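Local coordinates for protein cystatin-2 (Ornithodoros moubata, PDB 3L0R) that inhibits cysteine proteinases, with broad specificity for mammalian cathepsins such as L, S, B, C and H, and is a secreted salivary protein of a soft tick, at residues 22-27 and 101-106; 38-43 and 57-62; 53-58 and 89-94. All coordinates share one frame; numbering follows the deposited sequence.

Contact 1: 22-27 and 101-106; sequences HFATSS and KSVTSY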
loop_
_atom_site.group_PDB
_atom_site.type_symbol
_atom_site.label_atom_id
_atom_site.label_comp_id
_atom_site.label_asym_id
_atom_site.label_seq_id
_atom_site.Cartn_x
_atom_site.Cartn_y
_atom_site.Cartn_z
ATOM N N HIS A 22 2.787 2.489 -0.515
ATOM C CA HIS A 22 2.858 3.626 0.369
ATOM C C HIS A 22 1.573 4.428 0.358
ATOM O O HIS A 22 1.105 4.872 1.410
ATOM C CB HIS A 22 4.029 4.516 -0.029
ATOM C CG HIS A 22 5.348 4.041 0.498
ATOM N ND1 HIS A 22 5.674 4.093 1.834
ATOM C CD2 HIS A 22 6.424 3.517 -0.132
ATOM C CE1 HIS A 22 6.900 3.626 2.003
ATOM N NE2 HIS A 22 7.377 3.273 0.825
ATOM N N PHE A 23 1.005 4.621 -0.826
ATOM C CA PHE A 23 -0.258 5.335 -0.963
ATOM C C PHE A 23 -1.327 4.672 -0.106
ATOM O O PHE A 23 -2.042 5.334 0.627
ATOM C CB PHE A 23 -0.722 5.405 -2.432
ATOM C CG PHE A 23 -2.172 5.772 -2.578
ATOM C CD1 PHE A 23 -2.591 7.103 -2.420
ATOM C CD2 PHE A 23 -3.135 4.787 -2.825
ATOM C CE1 PHE A 23 -3.936 7.439 -2.527
ATOM C CE2 PHE A 23 -4.483 5.113 -2.920
ATOM C CZ PHE A 23 -4.886 6.441 -2.779
ATOM N N ALA A 24 -1.418 3.357 -0.196
ATOM C CA ALA A 24 -2.465 2.617 0.497
ATOM C C ALA A 24 -2.228 2.593 2.010
ATOM O O ALA A 24 -3.181 2.666 2.804
ATOM C CB ALA A 24 -2.557 1.199 -0.057
ATOM N N THR A 25 -0.963 2.498 2.403
ATOM C CA THR A 25 -0.601 2.375 3.809
ATOM C C THR A 25 -0.709 3.712 4.546
ATOM O O THR A 25 -1.227 3.778 5.674
ATOM C CB THR A 25 0.811 1.766 3.941
ATOM O OG1 THR A 25 0.778 0.433 3.412
ATOM C CG2 THR A 25 1.278 1.708 5.388
ATOM N N SER A 26 -0.222 4.771 3.903
ATOM C CA SER A 26 -0.227 6.115 4.471
ATOM C C SER A 26 -1.667 6.554 4.767
ATOM O O SER A 26 -1.940 7.514 5.492
ATOM C CB SER A 26 0.417 7.077 3.467
ATOM O OG SER A 26 -0.438 7.388 2.366
ATOM N N SER A 27 -2.580 5.810 4.187
ATOM C CA SER A 27 -3.943 6.203 4.110
ATOM C C SER A 27 -4.741 5.547 5.257
ATOM O O SER A 27 -5.910 5.867 5.479
ATOM C CB SER A 27 -4.419 5.747 2.736
ATOM O OG SER A 27 -5.758 6.019 2.575
ATOM N N LYS A 101 -7.445 7.231 -7.502
ATOM C CA LYS A 101 -7.032 6.015 -6.815
ATOM C C LYS A 101 -7.839 5.946 -5.527
ATOM O O LYS A 101 -7.959 6.934 -4.798
ATOM C CB LYS A 101 -5.538 6.052 -6.472
ATOM C CG LYS A 101 -4.613 5.970 -7.654
ATOM C CD LYS A 101 -3.174 5.717 -7.205
ATOM C CE LYS A 101 -2.290 6.984 -7.181
ATOM N NZ LYS A 101 -1.499 7.222 -8.462
ATOM N N SER A 102 -8.414 4.790 -5.255
ATOM C CA SER A 102 -9.072 4.560 -3.985
ATOM C C SER A 102 -8.642 3.217 -3.414
ATOM O O SER A 102 -8.238 2.305 -4.138
ATOM C CB SER A 102 -10.589 4.649 -4.126
ATOM O OG SER A 102 -11.004 4.294 -5.421
ATOM N N VAL A 103 -8.689 3.107 -2.095
ATOM C CA VAL A 103 -8.319 1.858 -1.460
ATOM C C VAL A 103 -9.601 1.064 -1.331
ATOM O O VAL A 103 -10.489 1.401 -0.524
ATOM C CB VAL A 103 -7.651 2.096 -0.109
ATOM C CG1 VAL A 103 -7.244 0.767 0.519
ATOM C CG2 VAL A 103 -6.438 3.008 -0.291
ATOM N N THR A 104 -9.723 0.033 -2.166
ATOM C CA THR A 104 -10.912 -0.827 -2.118
ATOM C C THR A 104 -11.002 -1.586 -0.786
ATOM O O THR A 104 -12.068 -1.667 -0.192
ATOM C CB THR A 104 -10.931 -1.811 -3.284
ATOM O OG1 THR A 104 -10.826 -1.073 -4.502
ATOM C CG2 THR A 104 -12.226 -2.607 -3.299
ATOM N N SER A 105 -9.878 -2.132 -0.333
ATOM C CA SER A 105 -9.825 -2.902 0.902
ATOM C C SER A 105 -8.396 -2.931 1.388
ATOM O O SER A 105 -7.461 -2.801 0.609
ATOM C CB SER A 105 -10.371 -4.335 0.718
ATOM O OG SER A 105 -9.614 -5.112 -0.205
ATOM N N TYR A 106 -8.230 -3.083 2.688
ATOM C CA TYR A 106 -6.921 -3.133 3.293
ATOM C C TYR A 106 -7.046 -4.062 4.489
ATOM O O TYR A 106 -7.703 -3.735 5.486
ATOM C CB TYR A 106 -6.470 -1.726 3.695
ATOM C CG TYR A 106 -4.995 -1.600 3.992
ATOM C CD1 TYR A 106 -4.152 -0.880 3.140
ATOM C CD2 TYR A 106 -4.446 -2.153 5.144
ATOM C CE1 TYR A 106 -2.790 -0.731 3.417
ATOM C CE2 TYR A 106 -3.089 -2.003 5.439
ATOM C CZ TYR A 106 -2.266 -1.300 4.573
ATOM O OH TYR A 106 -0.933 -1.168 4.875
#
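Tyr106 reaches from strand 101-106 to the helix of 22-27 and hydrogen-bonds Thr25 there. Its CB leaves the strand toward the helix. With CG anti to the backbone N (chi1 -164°), the ring runs on in that direction. CD1 and CE1 are the ring atoms that pass Ala24. Tyr106 CE1 lies 3.5 Å from Ala24 O, and Ala24 CB sits at the edge of the ring, in its plane, 4.0 Å from Tyr106 CE1. Farther out, CZ comes near Thr25 CA and OG1. At the tip, Tyr106 OH donates its proton to Thr25 OG1 at 2.8 Å, again from near the ring plane. Thr25 OG1 hydrogen-bonds in turn to Ala21 O, one turn back in the helix. The two hydroxyls thus form a short relay that ends on the helix backbone.

The other end of the contact is apolar. Ala24 CA packs on Val103 CG2 at 4.1 Å. Phe23 CE2 lies 3.9 Å from Val103 CG2. Phe23 CZ approaches Lys101 CB at 3.8 Å, and Lys101 CD lies over one face of the Phe23 ring before the lysine chain bends away. A phenylalanine in place of Tyr106 would probably still pack against Ala24, but Thr25 OG1 would lose its donor from the strand and the ring would be freer to turn.

This is the cystatin arrangement in which the helix 15-25 rests across the concave side of the antiparallel sheet. Here it meets the outermost strand, 100-108. The chemistry is mixed: small and apolar side chains set the spacing between helix and strand, and one directed hydroxyl bond, made among buried helix residues, fixes where the tyrosine ends.

Contact 2: 38-43 and 57-62; sequences VVTVKE and TIEISP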
loop_
_atom_site.group_PDB
_atom_site.type_symbol
_atom_site.label_atom_id
_atom_site.label_comp_id
_atom_site.label_asym_id
_atom_site.label_seq_id
_atom_site.Cartn_x
_atom_site.Cartn_y
_atom_site.Cartn_z
ATOM N N VAL A 38 5.542 1.052 4.752
ATOM C CA VAL A 38 5.886 -0.159 4.050
ATOM C C VAL A 38 7.324 -0.587 4.337
ATOM O O VAL A 38 8.249 0.213 4.242
ATOM C CB VAL A 38 5.669 0.004 2.535
ATOM C CG1 VAL A 38 6.030 -1.288 1.795
ATOM C CG2 VAL A 38 4.245 0.374 2.260
ATOM N N VAL A 39 7.491 -1.863 4.678
ATOM C CA VAL A 39 8.782 -2.473 4.838
ATOM C C VAL A 39 9.097 -3.227 3.556
ATOM O O VAL A 39 10.198 -3.115 3.020
ATOM C CB VAL A 39 8.788 -3.445 6.048
ATOM C CG1 VAL A 39 10.121 -4.207 6.163
ATOM C CG2 VAL A 39 8.531 -2.682 7.331
ATOM N N THR A 40 8.137 -3.997 3.053
ATOM C CA THR A 40 8.380 -4.799 1.854
ATOM C C THR A 40 7.111 -5.075 1.049
ATOM O O THR A 40 6.023 -5.111 1.598
ATOM C CB THR A 40 9.211 -6.096 2.170
ATOM O OG1 THR A 40 8.937 -7.113 1.216
ATOM C CG2 THR A 40 8.885 -6.649 3.530
ATOM N N VAL A 41 7.276 -5.194 -0.267
ATOM C CA VAL A 41 6.218 -5.603 -1.192
ATOM C C VAL A 41 6.506 -7.051 -1.571
ATOM O O VAL A 41 7.462 -7.321 -2.302
ATOM C CB VAL A 41 6.165 -4.708 -2.480
ATOM C CG1 VAL A 41 4.975 -5.097 -3.415
ATOM C CG2 VAL A 41 6.075 -3.229 -2.112
ATOM N N LYS A 42 5.692 -7.972 -1.059
ATOM C CA LYS A 42 5.939 -9.400 -1.226
ATOM C C LYS A 42 5.367 -9.940 -2.529
ATOM O O LYS A 42 5.984 -10.780 -3.200
ATOM C CB LYS A 42 5.374 -10.183 -0.038
ATOM C CG LYS A 42 6.191 -10.040 1.223
ATOM C CD LYS A 42 5.316 -10.120 2.457
ATOM C CE LYS A 42 4.836 -11.541 2.765
ATOM N NZ LYS A 42 4.946 -11.890 4.229
ATOM N N GLU A 43 4.179 -9.453 -2.883
ATOM C CA GLU A 43 3.443 -10.021 -3.993
ATOM C C GLU A 43 2.511 -8.995 -4.634
ATOM O O GLU A 43 1.943 -8.158 -3.935
ATOM C CB GLU A 43 2.698 -11.271 -3.511
ATOM C CG GLU A 43 1.687 -11.798 -4.496
ATOM C CD GLU A 43 1.109 -13.149 -4.109
ATOM O OE1 GLU A 43 1.389 -13.650 -2.970
ATOM O OE2 GLU A 43 0.387 -13.704 -4.983
ATOM N N THR A 57 0.326 -7.574 -1.627
ATOM C CA THR A 57 0.635 -8.248 -0.399
ATOM C C THR A 57 1.954 -7.618 0.086
ATOM O O THR A 57 3.001 -7.684 -0.579
ATOM C CB THR A 57 0.754 -9.781 -0.619
ATOM O OG1 THR A 57 -0.410 -10.253 -1.302
ATOM C CG2 THR A 57 0.872 -10.536 0.701
ATOM N N ILE A 58 1.867 -6.953 1.231
ATOM C CA ILE A 58 2.954 -6.137 1.747
ATOM C C ILE A 58 3.187 -6.401 3.221
ATOM O O ILE A 58 2.288 -6.872 3.933
ATOM C CB ILE A 58 2.681 -4.625 1.558
ATOM C CG1 ILE A 58 1.638 -4.140 2.570
ATOM C CG2 ILE A 58 2.270 -4.320 0.080
ATOM C CD1 ILE A 58 0.831 -2.914 2.135
ATOM N N GLU A 59 4.407 -6.116 3.663
ATOM C CA GLU A 59 4.708 -6.063 5.083
ATOM C C GLU A 59 4.784 -4.631 5.550
ATOM O O GLU A 59 5.439 -3.787 4.930
ATOM C CB GLU A 59 5.986 -6.815 5.405
ATOM C CG GLU A 59 5.781 -8.302 5.316
ATOM C CD GLU A 59 7.063 -9.081 5.409
ATOM O OE1 GLU A 59 8.148 -8.456 5.493
ATOM O OE2 GLU A 59 6.984 -10.334 5.394
ATOM N N ILE A 60 4.074 -4.360 6.643
ATOM C CA ILE A 60 4.014 -3.018 7.199
ATOM C C ILE A 60 4.569 -2.974 8.610
ATOM O O ILE A 60 4.708 -4.010 9.276
ATOM C CB ILE A 60 2.579 -2.414 7.149
ATOM C CG1 ILE A 60 1.668 -3.062 8.203
ATOM C CG2 ILE A 60 2.017 -2.491 5.717
ATOM C CD1 ILE A 60 0.351 -2.334 8.435
ATOM N N SER A 61 4.871 -1.757 9.056
ATOM C CA SER A 61 5.497 -1.529 10.353
ATOM C C SER A 61 5.204 -0.092 10.731
ATOM O O SER A 61 5.203 0.774 9.862
ATOM C CB SER A 61 7.016 -1.730 10.258
ATOM O OG SER A 61 7.562 -2.115 11.506
ATOM N N PRO A 62 4.940 0.169 12.022
ATOM C CA PRO A 62 4.739 1.558 12.471
ATOM C C PRO A 62 5.951 2.444 12.175
ATOM O O PRO A 62 7.092 2.027 12.430
ATOM C CB PRO A 62 4.546 1.422 13.985
ATOM C CG PRO A 62 4.141 -0.025 14.202
ATOM C CD PRO A 62 4.803 -0.813 13.115
#
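Glu59 O takes two backbone donors from the facing strand, Val39 N at 2.8 Å and Thr40 N at 3.3 Å. Both reach it from the same face of its carbonyl plane. Glu59 N returns a bond to Thr40 O. Farther along, Thr57 O also takes two donors, here in its carbonyl plane: Lys42 N at 2.7 Å and Glu43 N at 3.1 Å. Each pair of donors marks a classic beta bulge, with Val39 and Thr40 opposite Glu59, and Lys42 and Glu43 opposite Thr57. Each bulge shifts the register by one residue.

The second bulge turns Lys42 toward Glu59. The Lys42 chain bends at chi2 (148°) and chi3 (74°), which turns its amine across Glu59 at about a right angle. Lys42 NZ meets Glu59 OE2 on its anti side, somewhat out of the carboxylate plane, in a 2.8 Å salt bridge. Lys42 CD lies 3.4 Å from Glu59 CG, so the aliphatic parts touch as well. Thr57 and Glu43 lie side by side, CB to CB, and the Glu43 carboxylate goes on to a salt bridge with Arg9. At the far end Val39 CG2 packs on Ser61 CB, whose hydroxyl hydrogen-bonds to the backbone oxygen of Gln84.

The two segments belong to the hairpin of strands 34-48 and 52-66. Val38 and Ile58 pack on helix 15-25 through Thr25, and Ile58 and Ile60 meet Tyr106 of strand 100-108. On the other face, Thr57 and Glu59 touch strand 86-95.

Contact 3: 53-58 and 89-94; sequences NYKLTI and VAVIYH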
loop_
_atom_site.group_PDB
_atom_site.type_symbol
_atom_site.label_atom_id
_atom_site.label_comp_id
_atom_site.label_asym_id
_atom_site.label_seq_id
_atom_site.Cartn_x
_atom_site.Cartn_y
_atom_site.Cartn_z
ATOM N N ASN A 53 -7.169 -2.751 -11.153
ATOM C CA ASN A 53 -7.041 -3.148 -9.765
ATOM C C ASN A 53 -5.629 -3.615 -9.479
ATOM O O ASN A 53 -5.057 -4.379 -10.265
ATOM C CB ASN A 53 -8.009 -4.267 -9.422
ATOM C CG ASN A 53 -9.406 -3.780 -9.249
ATOM O OD1 ASN A 53 -9.641 -2.699 -8.692
ATOM N ND2 ASN A 53 -10.364 -4.568 -9.728
ATOM N N TYR A 54 -5.067 -3.137 -8.366
ATOM C CA TYR A 54 -3.741 -3.585 -7.889
ATOM C C TYR A 54 -3.957 -4.246 -6.566
ATOM O O TYR A 54 -4.511 -3.634 -5.643
ATOM C CB TYR A 54 -2.771 -2.421 -7.729
ATOM C CG TYR A 54 -2.483 -1.725 -9.042
ATOM C CD1 TYR A 54 -1.379 -2.096 -9.819
ATOM C CD2 TYR A 54 -3.331 -0.711 -9.528
ATOM C CE1 TYR A 54 -1.107 -1.470 -11.038
ATOM C CE2 TYR A 54 -3.075 -0.085 -10.726
ATOM C CZ TYR A 54 -1.967 -0.470 -11.477
ATOM O OH TYR A 54 -1.706 0.139 -12.668
ATOM N N LYS A 55 -3.582 -5.524 -6.508
ATOM C CA LYS A 55 -3.594 -6.295 -5.272
ATOM C C LYS A 55 -2.154 -6.507 -4.734
ATOM O O LYS A 55 -1.354 -7.274 -5.283
ATOM C CB LYS A 55 -4.362 -7.603 -5.467
ATOM C CG LYS A 55 -4.334 -8.525 -4.247
ATOM C CD LYS A 55 -5.666 -9.170 -4.009
ATOM C CE LYS A 55 -5.914 -10.299 -4.961
ATOM N NZ LYS A 55 -7.347 -10.650 -4.963
ATOM N N LEU A 56 -1.843 -5.810 -3.646
ATOM C CA LEU A 56 -0.510 -5.839 -3.071
ATOM C C LEU A 56 -0.495 -6.530 -1.716
ATOM O O LEU A 56 -1.239 -6.143 -0.795
ATOM C CB LEU A 56 0.046 -4.418 -2.945
ATOM C CG LEU A 56 -0.334 -3.423 -4.060
ATOM C CD1 LEU A 56 -0.056 -2.010 -3.612
ATOM C CD2 LEU A 56 0.380 -3.730 -5.398
ATOM N N THR A 57 0.326 -7.574 -1.627
ATOM C CA THR A 57 0.635 -8.248 -0.399
ATOM C C THR A 57 1.954 -7.618 0.086
ATOM O O THR A 57 3.001 -7.684 -0.579
ATOM C CB THR A 57 0.754 -9.781 -0.619
ATOM O OG1 THR A 57 -0.410 -10.253 -1.302
ATOM C CG2 THR A 57 0.872 -10.536 0.701
ATOM N N ILE A 58 1.867 -6.953 1.231
ATOM C CA ILE A 58 2.954 -6.137 1.747
ATOM C C ILE A 58 3.187 -6.401 3.221
ATOM O O ILE A 58 2.288 -6.872 3.933
ATOM C CB ILE A 58 2.681 -4.625 1.558
ATOM C CG1 ILE A 58 1.638 -4.140 2.570
ATOM C CG2 ILE A 58 2.270 -4.320 0.080
ATOM C CD1 ILE A 58 0.831 -2.914 2.135
ATOM N N VAL A 89 -2.927 -7.202 2.893
ATOM C CA VAL A 89 -3.297 -7.234 1.489
ATOM C C VAL A 89 -4.092 -5.961 1.190
ATOM O O VAL A 89 -5.160 -5.722 1.784
ATOM C CB VAL A 89 -4.108 -8.517 1.109
ATOM C CG1 VAL A 89 -4.522 -8.483 -0.359
ATOM C CG2 VAL A 89 -3.292 -9.765 1.379
ATOM N N ALA A 90 -3.545 -5.142 0.285
ATOM C CA ALA A 90 -4.187 -3.905 -0.143
ATOM C C ALA A 90 -4.647 -3.995 -1.596
ATOM O O ALA A 90 -3.883 -4.403 -2.484
ATOM C CB ALA A 90 -3.244 -2.718 0.045
ATOM N N VAL A 91 -5.906 -3.619 -1.824
ATOM C CA VAL A 91 -6.441 -3.483 -3.171
ATOM C C VAL A 91 -6.713 -2.009 -3.450
ATOM O O VAL A 91 -7.474 -1.352 -2.718
ATOM C CB VAL A 91 -7.702 -4.343 -3.418
ATOM C CG1 VAL A 91 -8.169 -4.203 -4.876
ATOM C CG2 VAL A 91 -7.445 -5.817 -3.081
ATOM N N ILE A 92 -6.037 -1.516 -4.495
ATOM C CA ILE A 92 -6.186 -0.164 -5.031
ATOM C C ILE A 92 -6.853 -0.238 -6.391
ATOM O O ILE A 92 -6.394 -0.963 -7.286
ATOM C CB ILE A 92 -4.816 0.585 -5.208
ATOM C CG1 ILE A 92 -4.116 0.774 -3.874
ATOM C CG2 ILE A 92 -5.002 1.965 -5.879
ATOM C CD1 ILE A 92 -3.031 -0.185 -3.643
ATOM N N TYR A 93 -7.931 0.537 -6.506
ATOM C CA TYR A 93 -8.653 0.791 -7.732
ATOM C C TYR A 93 -8.179 2.116 -8.338
ATOM O O TYR A 93 -8.248 3.163 -7.685
ATOM C CB TYR A 93 -10.132 0.871 -7.403
ATOM C CG TYR A 93 -11.035 0.949 -8.602
ATOM C CD1 TYR A 93 -10.869 0.091 -9.675
ATOM C CD2 TYR A 93 -12.058 1.869 -8.663
ATOM C CE1 TYR A 93 -11.697 0.148 -10.778
ATOM C CE2 TYR A 93 -12.885 1.930 -9.763
ATOM C CZ TYR A 93 -12.695 1.056 -10.816
ATOM O OH TYR A 93 -13.513 1.096 -11.919
ATOM N N HIS A 94 -7.688 2.051 -9.581
ATOM C CA HIS A 94 -7.137 3.201 -10.300
ATOM C C HIS A 94 -7.959 3.486 -11.562
ATOM O O HIS A 94 -8.149 2.605 -12.398
ATOM C CB HIS A 94 -5.667 2.933 -10.674
ATOM C CG HIS A 94 -4.940 4.117 -11.257
ATOM N ND1 HIS A 94 -3.854 3.981 -12.099
ATOM C CD2 HIS A 94 -5.124 5.451 -11.106
ATOM C CE1 HIS A 94 -3.407 5.175 -12.447
ATOM N NE2 HIS A 94 -4.152 6.083 -11.850
HETATM O O HOH W 1 -3.267 1.891 -13.804
#
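The Tyr54 ring meets His94 CB at its edge, in the ring plane; Tyr54 CE2 and His94 CB are 4.0 Å apart. The two side chains lie side by side and point the same way. A water bridges their ends, 2.6 Å from Tyr54 OH and 2.8 Å from His94 ND1. Ile92 O also lies at the tyrosine edge. The Asn53 amide and the Tyr93 ring are tilted 44° to each other, and Asn53 OD1 comes within 3.2 Å of Tyr93 CD1. The amide nitrogen of Asn53 turns the other way, to Gln47.

The backbones pair as regular antiparallel strands of the cystatin sheet, 52-66 beside 86-95. Tyr54 with Ile92 and Leu56 with Ala90 are the hydrogen-bonded pairs. Each exchanges two nearly straight bonds, and Leu56 N to Ala90 O is 2.7 Å at 174°. Lys55 with Val91 lies between them, and Asn53-Tyr93 and Thr57-Val89 flank them; at these non-hydrogen-bonded pairs CA-H groups approach carbonyl oxygens.

Side chains alternate between the faces. Tyr54, Leu56, Ala90 and Ile92 form the face that carries helix 15-25; Leu20 of that helix touches both Tyr54 and Leu56. Leu56 CD1 meets Ile92 CD1 at 3.5 Å. On the other face, with CG anti to the backbone N and chi2 turned to 139°, Lys55 CD comes to Val89 CG1 and Val91 CG2, 3.9 Å from each. The lysine also makes a cation-pi contact with Trp7.

All three contacts share one antiparallel sheet. Contacts 2 and 3 meet on strand 52-66 and have Thr57 and Ile58 in common, their centres about 12 Å apart. Contact 2 ties that strand to 34-48, and contact 3 ties it to 86-95. Contact 1 adds strand 100-108 and brings in helix 15-25. Its centre is about 8 Å from that of contact 3 and about 13 Å from that of contact 2. Along the chain, contacts 2 and 3 lie nested within the loop that contact 1 closes. Together they link the helix and four successive strands into the wrapped sheet of the cystatin fold, the scaffold of this inhibitor.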